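Local coordinates for Phthiocerol/phthiodiolone dimycocerosyl transferase (Mycobacterium tuberculosis, PDB 1Q9J), which probably catalyses the esterification of phthiocerol and related diols with mycocerosic acids carried by mycocerosic acid synthase, the last step of dimycocerosate lipid synthesis, at residues E182-V187 and P339-C344; A288-E293 and V301-D306; D37-A42 and D137-R142; F43-E48 and G150-I155. All coordinates share one frame; numbering follows the deposited sequence.

Contact 1: residues E182-V187 and P339-C344; sequences ERFMSV and PPLVFC
V187 and P339 make the closer of two apolar meetings between the loop 182-187 and the chain leading into strand 342-345. Methyl CG1 of V187 lies 3.8 Å from CD of P339 and touches the neighbouring ring carbon CG as well, the two side chains crossing at about a right angle. CG1 stands anti to the backbone N (chi1 -164°), which turns this branch to the proline, while CG2 belongs to the contact with L291 of strand 285-292. The second meeting is looser: CE1 of the F184 ring approaches CG of L341 at 4.4 Å, obliquely, so the leucine presents its branch carbon, although its CA–CB bond does not point at the loop. Both F184 and V187 are buried, whereas P339 and L341 keep part of their surface in solvent. Between the two buried residues, M185 and S186 form the outer side of the loop, and P340 likewise faces solvent on the other segment. P261 of strand 260-267 touches both F184 and P339, so the loop rests on one end of the six-stranded sheet, and R183 adds a salt bridge to D314 on helix 300-317. Across the two segments themselves the chemistry is entirely apolar, which implies that the loop is held there by shape and exclusion of water, with directional bonding supplied by other partners.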
loop_
_atom_site.group_PDB
_atom_site.type_symbol
_atom_site.label_atom_id
_atom_site.label_comp_id
_atom_site.label_asym_id
_atom_site.label_seq_id
_atom_site.Cartn_x
_atom_site.Cartn_y
_atom_site.Cartn_z
ATOM N N GLU A 182 -6.153 -6.378 -19.994
ATOM C CA GLU A 182 -6.587 -7.467 -20.875
ATOM C C GLU A 182 -8.119 -7.559 -20.993
ATOM O O GLU A 182 -8.640 -8.390 -21.742
ATOM C CB GLU A 182 -6.000 -8.794 -20.348
ATOM C CG GLU A 182 -6.010 -9.979 -21.321
ATOM C CD GLU A 182 -5.239 -11.201 -20.791
ATOM O OE1 GLU A 182 -3.987 -11.162 -20.742
ATOM O OE2 GLU A 182 -5.886 -12.200 -20.408
ATOM N N ARG A 183 -8.827 -6.682 -20.282
ATOM C CA ARG A 183 -10.296 -6.670 -20.278
ATOM C C ARG A 183 -10.904 -5.289 -20.557
ATOM O O ARG A 183 -12.099 -5.157 -20.848
ATOM C CB ARG A 183 -10.785 -7.175 -18.920
ATOM C CG ARG A 183 -12.287 -7.312 -18.773
ATOM C CD ARG A 183 -12.611 -7.896 -17.413
ATOM N NE ARG A 183 -11.891 -9.153 -17.190
ATOM C CZ ARG A 183 -11.818 -9.776 -16.019
ATOM N NH1 ARG A 183 -12.418 -9.260 -14.958
ATOM N NH2 ARG A 183 -11.148 -10.913 -15.908
ATOM N N PHE A 184 -10.077 -4.257 -20.451
ATOM C CA PHE A 184 -10.521 -2.888 -20.679
ATOM C C PHE A 184 -10.265 -2.458 -22.126
ATOM O O PHE A 184 -10.387 -1.278 -22.460
ATOM C CB PHE A 184 -9.787 -1.937 -19.722
ATOM C CG PHE A 184 -10.130 -2.138 -18.263
ATOM C CD1 PHE A 184 -9.411 -1.476 -17.274
ATOM C CD2 PHE A 184 -11.185 -2.959 -17.877
ATOM C CE1 PHE A 184 -9.739 -1.626 -15.929
ATOM C CE2 PHE A 184 -11.517 -3.113 -16.531
ATOM C CZ PHE A 184 -10.793 -2.444 -15.559
ATOM N N MET A 185 -9.905 -3.409 -22.982
ATOM C CA MET A 185 -9.633 -3.094 -24.381
ATOM C C MET A 185 -10.900 -2.782 -25.174
ATOM O O MET A 185 -10.861 -2.011 -26.135
ATOM C CB MET A 185 -8.875 -4.245 -25.057
ATOM C CG MET A 185 -7.368 -4.266 -24.787
ATOM S SD MET A 185 -6.507 -2.765 -25.343
ATOM C CE MET A 185 -6.312 -3.106 -27.113
ATOM N N SER A 186 -12.017 -3.380 -24.768
ATOM C CA SER A 186 -13.290 -3.173 -25.450
ATOM C C SER A 186 -13.870 -1.787 -25.162
ATOM O O SER A 186 -14.485 -1.168 -26.033
ATOM C CB SER A 186 -14.299 -4.242 -25.025
ATOM O OG SER A 186 -14.667 -4.076 -23.670
ATOM N N VAL A 187 -13.672 -1.297 -23.942
ATOM C CA VAL A 187 -14.181 0.015 -23.548
ATOM C C VAL A 187 -13.242 1.121 -24.034
ATOM O O VAL A 187 -13.464 2.303 -23.764
ATOM C CB VAL A 187 -14.323 0.113 -22.011
ATOM C CG1 VAL A 187 -15.197 1.303 -21.636
ATOM C CG2 VAL A 187 -14.906 -1.175 -21.463
ATOM N N PRO A 339 -12.941 5.319 -19.212
ATOM C CA PRO A 339 -13.613 6.025 -18.122
ATOM C C PRO A 339 -12.718 6.019 -16.885
ATOM O O PRO A 339 -11.801 5.199 -16.780
ATOM C CB PRO A 339 -14.898 5.216 -17.934
ATOM C CG PRO A 339 -14.501 3.833 -18.368
ATOM C CD PRO A 339 -13.683 4.107 -19.600
ATOM N N PRO A 340 -12.958 6.940 -15.942
ATOM C CA PRO A 340 -12.170 7.037 -14.713
ATOM C C PRO A 340 -12.052 5.710 -13.977
ATOM O O PRO A 340 -13.052 5.164 -13.515
ATOM C CB PRO A 340 -12.938 8.070 -13.896
ATOM C CG PRO A 340 -13.477 8.968 -14.934
ATOM C CD PRO A 340 -13.985 7.991 -15.980
ATOM N N LEU A 341 -10.826 5.201 -13.877
ATOM C CA LEU A 341 -10.572 3.947 -13.187
ATOM C C LEU A 341 -10.711 4.153 -11.695
ATOM O O LEU A 341 -10.389 5.219 -11.170
ATOM C CB LEU A 341 -9.164 3.430 -13.478
ATOM C CG LEU A 341 -8.953 2.495 -14.660
ATOM C CD1 LEU A 341 -9.283 3.222 -15.950
ATOM C CD2 LEU A 341 -7.509 2.019 -14.673
ATOM N N VAL A 342 -11.200 3.124 -11.019
ATOM C CA VAL A 342 -11.367 3.170 -9.578
ATOM C C VAL A 342 -10.366 2.192 -8.979
ATOM O O VAL A 342 -10.457 0.985 -9.212
ATOM C CB VAL A 342 -12.783 2.754 -9.166
ATOM C CG1 VAL A 342 -12.959 2.904 -7.664
ATOM C CG2 VAL A 342 -13.790 3.588 -9.909
ATOM N N PHE A 343 -9.400 2.720 -8.232
ATOM C CA PHE A 343 -8.387 1.890 -7.597
ATOM C C PHE A 343 -8.669 1.758 -6.123
ATOM O O PHE A 343 -8.933 2.746 -5.439
ATOM C CB PHE A 343 -6.986 2.482 -7.747
ATOM C CG PHE A 343 -6.447 2.421 -9.134
ATOM C CD1 PHE A 343 -6.676 3.458 -10.026
ATOM C CD2 PHE A 343 -5.721 1.314 -9.559
ATOM C CE1 PHE A 343 -6.186 3.400 -11.343
ATOM C CE2 PHE A 343 -5.220 1.231 -10.873
ATOM C CZ PHE A 343 -5.454 2.279 -11.766
ATOM N N CYS A 344 -8.623 0.533 -5.625
ATOM C CA CYS A 344 -8.840 0.333 -4.208
ATOM C C CYS A 344 -7.931 -0.767 -3.677
ATOM O O CYS A 344 -7.886 -1.864 -4.238
ATOM C CB CYS A 344 -10.307 0.005 -3.933
ATOM S SG CYS A 344 -10.610 -0.335 -2.193
#

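Contact 2: residues A288-E293 and V301-D306; sequences ASYLAE and VDLASD
Strand 288-292 and helix 301-306 run nearly antiparallel, their axes 10.5 Å apart at closest and 156° between their directions, the closest pair of CA atoms, those of A292 and L303, being 7.8 Å apart. Y290 bridges the gap. Its CG lies anti to the backbone N (chi1 174°), and the ring extends from the strand until its hydroxyl reaches the helix, where OH donates a hydrogen bond of 2.8 Å to OD2 of D306. The carboxylate oxygen lies in the plane of the ring, at its edge, and receives the proton with its anti lone pair; the ring and carboxylate planes are 64° apart. The same OH lies 3.5 Å from CD1 of L303, one turn earlier on the helix. That methyl also approaches the ring edge at CE2 and, at 4.3 Å, the CB of A292, and the L303 side chain also touches A243, L246 and L247 of helix 237-253. I307 and T310 continue the cover of Y290 along helix 300-317. The contact thus ties the edge strand of the six-stranded sheet to the helix that follows it in sequence. D306 is exposed and Y290 buried, so the phenol places its one polar atom at the border of an apolar layer. The bond supplies that hydroxyl with an acceptor and probably helps to keep the aspartate ionised.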
loop_
_atom_site.group_PDB
_atom_site.type_symbol
_atom_site.label_atom_id
_atom_site.label_comp_id
_atom_site.label_asym_id
_atom_site.label_seq_id
_atom_site.Cartn_x
_atom_site.Cartn_y
_atom_site.Cartn_z
ATOM N N ALA A 288 -5.681 -6.976 -10.573
ATOM C CA ALA A 288 -6.872 -7.685 -10.992
ATOM C C ALA A 288 -7.846 -6.661 -11.567
ATOM O O ALA A 288 -8.242 -5.722 -10.874
ATOM C CB ALA A 288 -7.490 -8.398 -9.792
ATOM N N SER A 289 -8.218 -6.824 -12.835
ATOM C CA SER A 289 -9.160 -5.900 -13.462
ATOM C C SER A 289 -10.585 -6.421 -13.311
ATOM O O SER A 289 -10.803 -7.603 -13.032
ATOM C CB SER A 289 -8.839 -5.707 -14.946
ATOM O OG SER A 289 -8.959 -6.916 -15.675
ATOM N N TYR A 290 -11.551 -5.526 -13.491
ATOM C CA TYR A 290 -12.959 -5.872 -13.361
ATOM C C TYR A 290 -13.845 -4.727 -13.822
ATOM O O TYR A 290 -13.920 -3.699 -13.150
ATOM C CB TYR A 290 -13.299 -6.170 -11.911
ATOM C CG TYR A 290 -14.773 -6.381 -11.703
ATOM C CD1 TYR A 290 -15.395 -7.538 -12.154
ATOM C CD2 TYR A 290 -15.554 -5.413 -11.081
ATOM C CE1 TYR A 290 -16.758 -7.730 -11.987
ATOM C CE2 TYR A 290 -16.920 -5.592 -10.911
ATOM C CZ TYR A 290 -17.515 -6.752 -11.363
ATOM O OH TYR A 290 -18.862 -6.953 -11.176
ATOM N N LEU A 291 -14.531 -4.913 -14.946
ATOM C CA LEU A 291 -15.414 -3.878 -15.486
ATOM C C LEU A 291 -16.791 -3.936 -14.837
ATOM O O LEU A 291 -17.636 -4.720 -15.249
ATOM C CB LEU A 291 -15.560 -4.052 -16.995
ATOM C CG LEU A 291 -16.217 -2.915 -17.769
ATOM C CD1 LEU A 291 -15.443 -1.610 -17.548
ATOM C CD2 LEU A 291 -16.238 -3.286 -19.249
ATOM N N ALA A 292 -17.013 -3.102 -13.827
ATOM C CA ALA A 292 -18.290 -3.071 -13.134
ATOM C C ALA A 292 -19.323 -2.305 -13.946
ATOM O O ALA A 292 -19.062 -1.202 -14.434
ATOM C CB ALA A 292 -18.131 -2.437 -11.765
ATOM N N GLU A 293 -20.498 -2.906 -14.088
ATOM C CA GLU A 293 -21.590 -2.296 -14.833
ATOM C C GLU A 293 -22.775 -2.140 -13.896
ATOM O O GLU A 293 -23.636 -3.016 -13.805
ATOM C CB GLU A 293 -21.943 -3.176 -16.030
ATOM C CG GLU A 293 -20.738 -3.460 -16.913
ATOM C CD GLU A 293 -21.069 -4.305 -18.116
ATOM O OE1 GLU A 293 -21.668 -5.389 -17.935
ATOM O OE2 GLU A 293 -20.712 -3.893 -19.241
ATOM N N VAL A 301 -24.790 -7.306 -2.907
ATOM C CA VAL A 301 -24.299 -8.674 -2.936
ATOM C C VAL A 301 -24.080 -9.156 -4.366
ATOM O O VAL A 301 -23.089 -9.813 -4.651
ATOM C CB VAL A 301 -25.271 -9.615 -2.224
ATOM C CG1 VAL A 301 -24.611 -10.963 -2.000
ATOM C CG2 VAL A 301 -25.704 -9.004 -0.910
ATOM N N ASP A 302 -24.996 -8.826 -5.266
ATOM C CA ASP A 302 -24.846 -9.248 -6.649
ATOM C C ASP A 302 -23.499 -8.799 -7.195
ATOM O O ASP A 302 -22.752 -9.596 -7.763
ATOM C CB ASP A 302 -25.973 -8.676 -7.512
ATOM C CG ASP A 302 -27.053 -9.705 -7.831
ATOM O OD1 ASP A 302 -27.714 -10.193 -6.887
ATOM O OD2 ASP A 302 -27.238 -10.019 -9.033
ATOM N N LEU A 303 -23.194 -7.518 -7.007
ATOM C CA LEU A 303 -21.935 -6.922 -7.473
ATOM C C LEU A 303 -20.741 -7.517 -6.720
ATOM O O LEU A 303 -19.789 -7.993 -7.328
ATOM C CB LEU A 303 -21.979 -5.401 -7.267
ATOM C CG LEU A 303 -20.836 -4.560 -7.817
ATOM C CD1 LEU A 303 -20.791 -4.680 -9.321
ATOM C CD2 LEU A 303 -21.026 -3.113 -7.395
ATOM N N ALA A 304 -20.812 -7.484 -5.393
ATOM C CA ALA A 304 -19.753 -8.014 -4.555
ATOM C C ALA A 304 -19.349 -9.426 -4.965
ATOM O O ALA A 304 -18.165 -9.712 -5.167
ATOM C CB ALA A 304 -20.195 -8.007 -3.104
ATOM N N SER A 305 -20.337 -10.310 -5.095
ATOM C CA SER A 305 -20.090 -11.710 -5.455
ATOM C C SER A 305 -19.504 -11.892 -6.843
ATOM O O SER A 305 -18.640 -12.746 -7.055
ATOM C CB SER A 305 -21.382 -12.525 -5.340
ATOM O OG SER A 305 -21.702 -12.756 -3.972
ATOM N N ASP A 306 -19.972 -11.088 -7.789
ATOM C CA ASP A 306 -19.468 -11.192 -9.143
ATOM C C ASP A 306 -17.979 -10.842 -9.176
ATOM O O ASP A 306 -17.184 -11.505 -9.852
ATOM C CB ASP A 306 -20.257 -10.272 -10.067
ATOM C CG ASP A 306 -19.888 -10.468 -11.516
ATOM O OD1 ASP A 306 -19.889 -11.631 -11.986
ATOM O OD2 ASP A 306 -19.598 -9.463 -12.193
#

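Contact 3: residues D37-A42 and D137-R142; sequences DALSDA and DELFSR
R142, whose CB packs against A42, forms a salt bridge within its own helix: NH1 lies 2.8 Å from OE2 of E138, one turn earlier. As a hydrogen bond it is weak, bent to 127° at the hydrogen, although the oxygen sits at the edge of the guanidinium and in its plane. A bend at chi3 (87°) folds the arginine back to this partner, and CD passes 3.9 Å from the carbonyl O of A42. E138 has a second partner, since its OE1 bonds H50, while NE and NH2 of R142 make weak bonds to the carbonyl groups of P152 and P154. The interface proper is apolar. CB of A42 points at the other helix and lies 3.7 Å from CB of R142, 3.8 Å from the carbonyl O of L139 and 4.2 Å from CD1 of the same leucine. That methyl also meets CD2 of L39 at 4.3 Å. The segment axes, 134° apart in direction, approach to 8.9 Å; with only a methyl at A42, the CA atoms of A42 and R142 are 5.0 Å apart. L139 reaches on to L118 in strand 117-123. Two helices crossing over a shared sheet are the layered alpha/beta arrangement of the N-terminal domain, one of two related domains; helix 129-148 begins directly after D128 of the HHxxxDG motif, which contains the probable proton acceptor H124.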
loop_
_atom_site.group_PDB
_atom_site.type_symbol
_atom_site.label_atom_id
_atom_site.label_comp_id
_atom_site.label_asym_id
_atom_site.label_seq_id
_atom_site.Cartn_x
_atom_site.Cartn_y
_atom_site.Cartn_z
ATOM N N ASP A 37 17.337 5.719 22.479
ATOM C CA ASP A 37 18.593 4.987 22.282
ATOM C C ASP A 37 18.354 3.572 21.758
ATOM O O ASP A 37 19.027 3.121 20.823
ATOM C CB ASP A 37 19.399 4.912 23.590
ATOM C CG ASP A 37 20.163 6.201 23.894
ATOM O OD1 ASP A 37 20.340 7.027 22.967
ATOM O OD2 ASP A 37 20.600 6.377 25.059
ATOM N N ALA A 38 17.400 2.877 22.375
ATOM C CA ALA A 38 17.044 1.512 21.992
ATOM C C ALA A 38 16.391 1.497 20.616
ATOM O O ALA A 38 16.622 0.590 19.825
ATOM C CB ALA A 38 16.089 0.918 23.023
ATOM N N LEU A 39 15.563 2.504 20.350
ATOM C CA LEU A 39 14.865 2.620 19.075
ATOM C C LEU A 39 15.876 2.783 17.948
ATOM O O LEU A 39 15.742 2.175 16.890
ATOM C CB LEU A 39 13.909 3.817 19.109
ATOM C CG LEU A 39 12.920 4.111 17.980
ATOM C CD1 LEU A 39 13.546 5.021 16.943
ATOM C CD2 LEU A 39 12.434 2.812 17.382
ATOM N N SER A 40 16.902 3.590 18.182
ATOM C CA SER A 40 17.914 3.808 17.167
ATOM C C SER A 40 18.661 2.515 16.894
ATOM O O SER A 40 19.071 2.255 15.764
ATOM C CB SER A 40 18.892 4.886 17.620
ATOM O OG SER A 40 19.711 5.322 16.541
ATOM N N ASP A 41 18.855 1.703 17.929
ATOM C CA ASP A 41 19.548 0.422 17.756
ATOM C C ASP A 41 18.739 -0.512 16.865
ATOM O O ASP A 41 19.296 -1.238 16.035
ATOM C CB ASP A 41 19.775 -0.268 19.106
ATOM C CG ASP A 41 20.794 0.444 19.954
ATOM O OD1 ASP A 41 21.755 1.007 19.388
ATOM O OD2 ASP A 41 20.644 0.434 21.186
ATOM N N ALA A 42 17.422 -0.489 17.066
ATOM C CA ALA A 42 16.492 -1.312 16.306
ATOM C C ALA A 42 16.530 -0.891 14.844
ATOM O O ALA A 42 16.625 -1.733 13.947
ATOM C CB ALA A 42 15.090 -1.164 16.862
ATOM N N ASP A 137 6.917 -3.899 11.053
ATOM C CA ASP A 137 6.689 -4.853 12.119
ATOM C C ASP A 137 8.043 -5.331 12.692
ATOM O O ASP A 137 8.216 -5.479 13.904
ATOM C CB ASP A 137 5.836 -6.005 11.575
ATOM C CG ASP A 137 5.751 -7.169 12.535
ATOM O OD1 ASP A 137 6.538 -8.117 12.363
ATOM O OD2 ASP A 137 4.908 -7.137 13.461
ATOM N N GLU A 138 9.012 -5.537 11.812
ATOM C CA GLU A 138 10.331 -5.947 12.249
ATOM C C GLU A 138 10.924 -4.880 13.182
ATOM O O GLU A 138 11.443 -5.196 14.263
ATOM C CB GLU A 138 11.251 -6.119 11.054
ATOM C CG GLU A 138 12.571 -6.778 11.394
ATOM C CD GLU A 138 13.435 -6.982 10.176
ATOM O OE1 GLU A 138 12.932 -7.565 9.171
ATOM O OE2 GLU A 138 14.625 -6.571 10.238
ATOM N N LEU A 139 10.850 -3.620 12.754
ATOM C CA LEU A 139 11.361 -2.506 13.546
ATOM C C LEU A 139 10.853 -2.573 14.997
ATOM O O LEU A 139 11.653 -2.625 15.937
ATOM C CB LEU A 139 10.937 -1.164 12.923
ATOM C CG LEU A 139 11.225 0.096 13.770
ATOM C CD1 LEU A 139 12.721 0.381 13.791
ATOM C CD2 LEU A 139 10.473 1.276 13.182
ATOM N N PHE A 140 9.532 -2.571 15.176
ATOM C CA PHE A 140 8.956 -2.641 16.509
ATOM C C PHE A 140 9.317 -3.951 17.223
ATOM O O PHE A 140 9.377 -4.002 18.458
ATOM C CB PHE A 140 7.443 -2.540 16.461
ATOM C CG PHE A 140 6.911 -1.149 16.266
ATOM C CD1 PHE A 140 6.850 -0.583 14.998
ATOM C CD2 PHE A 140 6.336 -0.460 17.333
ATOM C CE1 PHE A 140 6.199 0.655 14.780
ATOM C CE2 PHE A 140 5.681 0.782 17.134
ATOM C CZ PHE A 140 5.610 1.332 15.857
ATOM N N SER A 141 9.542 -5.016 16.463
ATOM C CA SER A 141 9.902 -6.277 17.080
ATOM C C SER A 141 11.291 -6.127 17.686
ATOM O O SER A 141 11.578 -6.671 18.739
ATOM C CB SER A 141 9.900 -7.407 16.044
ATOM O OG SER A 141 10.616 -8.551 16.528
ATOM N N ARG A 142 12.145 -5.364 17.020
ATOM C CA ARG A 142 13.500 -5.163 17.507
ATOM C C ARG A 142 13.539 -4.130 18.620
ATOM O O ARG A 142 14.376 -4.204 19.516
ATOM C CB ARG A 142 14.415 -4.727 16.369
ATOM C CG ARG A 142 14.203 -5.527 15.094
ATOM C CD ARG A 142 15.358 -5.369 14.129
ATOM N NE ARG A 142 16.394 -6.335 14.424
ATOM C CZ ARG A 142 16.796 -7.274 13.579
ATOM N NH1 ARG A 142 16.251 -7.368 12.374
ATOM N NH2 ARG A 142 17.734 -8.138 13.955
#

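Contact 4: residues F43-E48 and G150-I155; sequences FDALLE and GDPGPI
I155 reaches from the loop over the helix with both of its branches. From CB, the short branch CG2 meets CB of E48 at 3.6 Å. The long branch starts with CG1, which passes 4.0 Å from the carbonyl O of A45, and ends in CD1, lying 3.6 Å from CA and 3.8 Å from CB of the same alanine. CG1 is anti to the carbonyl carbon (chi1 -58°) and the chain is extended beyond it, which carries the terminal methyl onto the helix surface, where the side chain of E48 crosses it obliquely. Beside the isoleucine, the ring of P152 puts CG 3.9 Å from CB of A45, so this one methyl is touched by two loop residues. Between them G153 adopts a positive phi of 104°, at backbone angles where a CB would be jammed against the preceding carbonyl O. A45 is buried here and E48 exposed, making the alanine side the inner part of the patch and the glutamate its solvent border. R142 of helix 129-148 touches both A45 and I155. The arrangement is that of a proline- and glycine-rich loop folded back from the end of helix 129-148 to pack on helix 36-49, beside R142, in the N-terminal domain.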
loop_
_atom_site.group_PDB
_atom_site.type_symbol
_atom_site.label_atom_id
_atom_site.label_comp_id
_atom_site.label_asym_id
_atom_site.label_seq_id
_atom_site.Cartn_x
_atom_site.Cartn_y
_atom_site.Cartn_z
ATOM N N PHE A 43 16.476 0.417 14.608
ATOM C CA PHE A 43 16.523 0.942 13.256
ATOM C C PHE A 43 17.855 0.542 12.600
ATOM O O PHE A 43 17.879 0.097 11.451
ATOM C CB PHE A 43 16.361 2.468 13.272
ATOM C CG PHE A 43 16.347 3.085 11.904
ATOM C CD1 PHE A 43 15.408 2.703 10.956
ATOM C CD2 PHE A 43 17.282 4.045 11.554
ATOM C CE1 PHE A 43 15.399 3.273 9.676
ATOM C CE2 PHE A 43 17.280 4.617 10.277
ATOM C CZ PHE A 43 16.336 4.230 9.342
ATOM N N ASP A 44 18.962 0.678 13.331
ATOM C CA ASP A 44 20.275 0.304 12.786
ATOM C C ASP A 44 20.346 -1.199 12.507
ATOM O O ASP A 44 20.926 -1.623 11.499
ATOM C CB ASP A 44 21.417 0.677 13.750
ATOM C CG ASP A 44 21.665 2.181 13.822
ATOM O OD1 ASP A 44 21.721 2.846 12.760
ATOM O OD2 ASP A 44 21.838 2.695 14.940
ATOM N N ALA A 45 19.775 -2.000 13.410
ATOM C CA ALA A 45 19.769 -3.469 13.275
ATOM C C ALA A 45 18.949 -3.867 12.046
ATOM O O ALA A 45 19.353 -4.729 11.263
ATOM C CB ALA A 45 19.177 -4.113 14.534
ATOM N N LEU A 46 17.798 -3.218 11.895
ATOM C CA LEU A 46 16.920 -3.455 10.768
ATOM C C LEU A 46 17.704 -3.186 9.483
ATOM O O LEU A 46 17.780 -4.039 8.596
ATOM C CB LEU A 46 15.718 -2.520 10.843
ATOM C CG LEU A 46 14.674 -2.606 9.724
ATOM C CD1 LEU A 46 13.511 -3.498 10.178
ATOM C CD2 LEU A 46 14.165 -1.208 9.394
ATOM N N LEU A 47 18.295 -2.001 9.383
ATOM C CA LEU A 47 19.062 -1.656 8.199
ATOM C C LEU A 47 20.137 -2.666 7.866
ATOM O O LEU A 47 20.462 -2.860 6.701
ATOM C CB LEU A 47 19.711 -0.290 8.353
ATOM C CG LEU A 47 19.014 0.776 7.507
ATOM C CD1 LEU A 47 19.603 2.132 7.825
ATOM C CD2 LEU A 47 19.169 0.444 6.031
ATOM N N GLU A 48 20.700 -3.314 8.873
ATOM C CA GLU A 48 21.733 -4.284 8.585
ATOM C C GLU A 48 21.135 -5.557 8.033
ATOM O O GLU A 48 21.826 -6.349 7.399
ATOM C CB GLU A 48 22.534 -4.579 9.834
ATOM C CG GLU A 48 23.485 -3.467 10.184
ATOM C CD GLU A 48 24.119 -3.674 11.531
ATOM O OE1 GLU A 48 23.392 -3.592 12.543
ATOM O OE2 GLU A 48 25.339 -3.932 11.577
ATOM N N GLY A 150 19.072 -5.828 26.173
ATOM C CA GLY A 150 20.005 -4.823 25.705
ATOM C C GLY A 150 20.325 -5.047 24.239
ATOM O O GLY A 150 21.028 -4.251 23.615
ATOM N N ASP A 151 19.794 -6.137 23.692
ATOM C CA ASP A 151 20.025 -6.514 22.305
ATOM C C ASP A 151 18.731 -6.457 21.487
ATOM O O ASP A 151 17.708 -6.997 21.907
ATOM C CB ASP A 151 20.615 -7.927 22.273
ATOM C CG ASP A 151 20.878 -8.420 20.875
ATOM O OD1 ASP A 151 20.403 -9.527 20.550
ATOM O OD2 ASP A 151 21.567 -7.714 20.106
ATOM N N PRO A 152 18.763 -5.796 20.308
ATOM C CA PRO A 152 17.602 -5.661 19.417
ATOM C C PRO A 152 17.302 -6.938 18.620
ATOM O O PRO A 152 16.449 -6.940 17.728
ATOM C CB PRO A 152 18.005 -4.506 18.510
ATOM C CG PRO A 152 19.470 -4.733 18.356
ATOM C CD PRO A 152 19.917 -5.050 19.766
ATOM N N GLY A 153 18.015 -8.012 18.948
ATOM C CA GLY A 153 17.819 -9.275 18.268
ATOM C C GLY A 153 18.950 -9.511 17.295
ATOM O O GLY A 153 19.646 -8.567 16.928
ATOM N N PRO A 154 19.161 -10.766 16.867
ATOM C CA PRO A 154 20.212 -11.165 15.920
ATOM C C PRO A 154 20.010 -10.570 14.523
ATOM O O PRO A 154 18.880 -10.313 14.111
ATOM C CB PRO A 154 20.118 -12.692 15.929
ATOM C CG PRO A 154 18.663 -12.932 16.213
ATOM C CD PRO A 154 18.381 -11.937 17.304
ATOM N N ILE A 155 21.115 -10.358 13.811
ATOM C CA ILE A 155 21.087 -9.772 12.475
ATOM C C ILE A 155 21.638 -10.688 11.383
ATOM O O ILE A 155 22.812 -11.048 11.405
ATOM C CB ILE A 155 21.924 -8.467 12.416
ATOM C CG1 ILE A 155 21.408 -7.454 13.425
ATOM C CG2 ILE A 155 21.892 -7.884 10.997
ATOM C CD1 ILE A 155 22.212 -6.150 13.429
#

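In the fold
From the N terminus, helix 36-49 comes first and serves both contact 3 and contact 4. Contact 3 closes a loop by joining it to helix 129-148, and contact 4 closes a second by joining it to the loop that follows; their segments alternate along the chain, so the two loops cross, with centres 7 Å apart. Contact 1 then ties the 182-187 loop to the lead-in of strand 342-345. Contact 2, a short local closure between strand 285-292 and helix 300-317, falls within that long loop, and both reach the six-stranded sheet. The two pairs lie on opposite sides of the chain's centre, contacts 1 and 3 about 42 Å apart between centres.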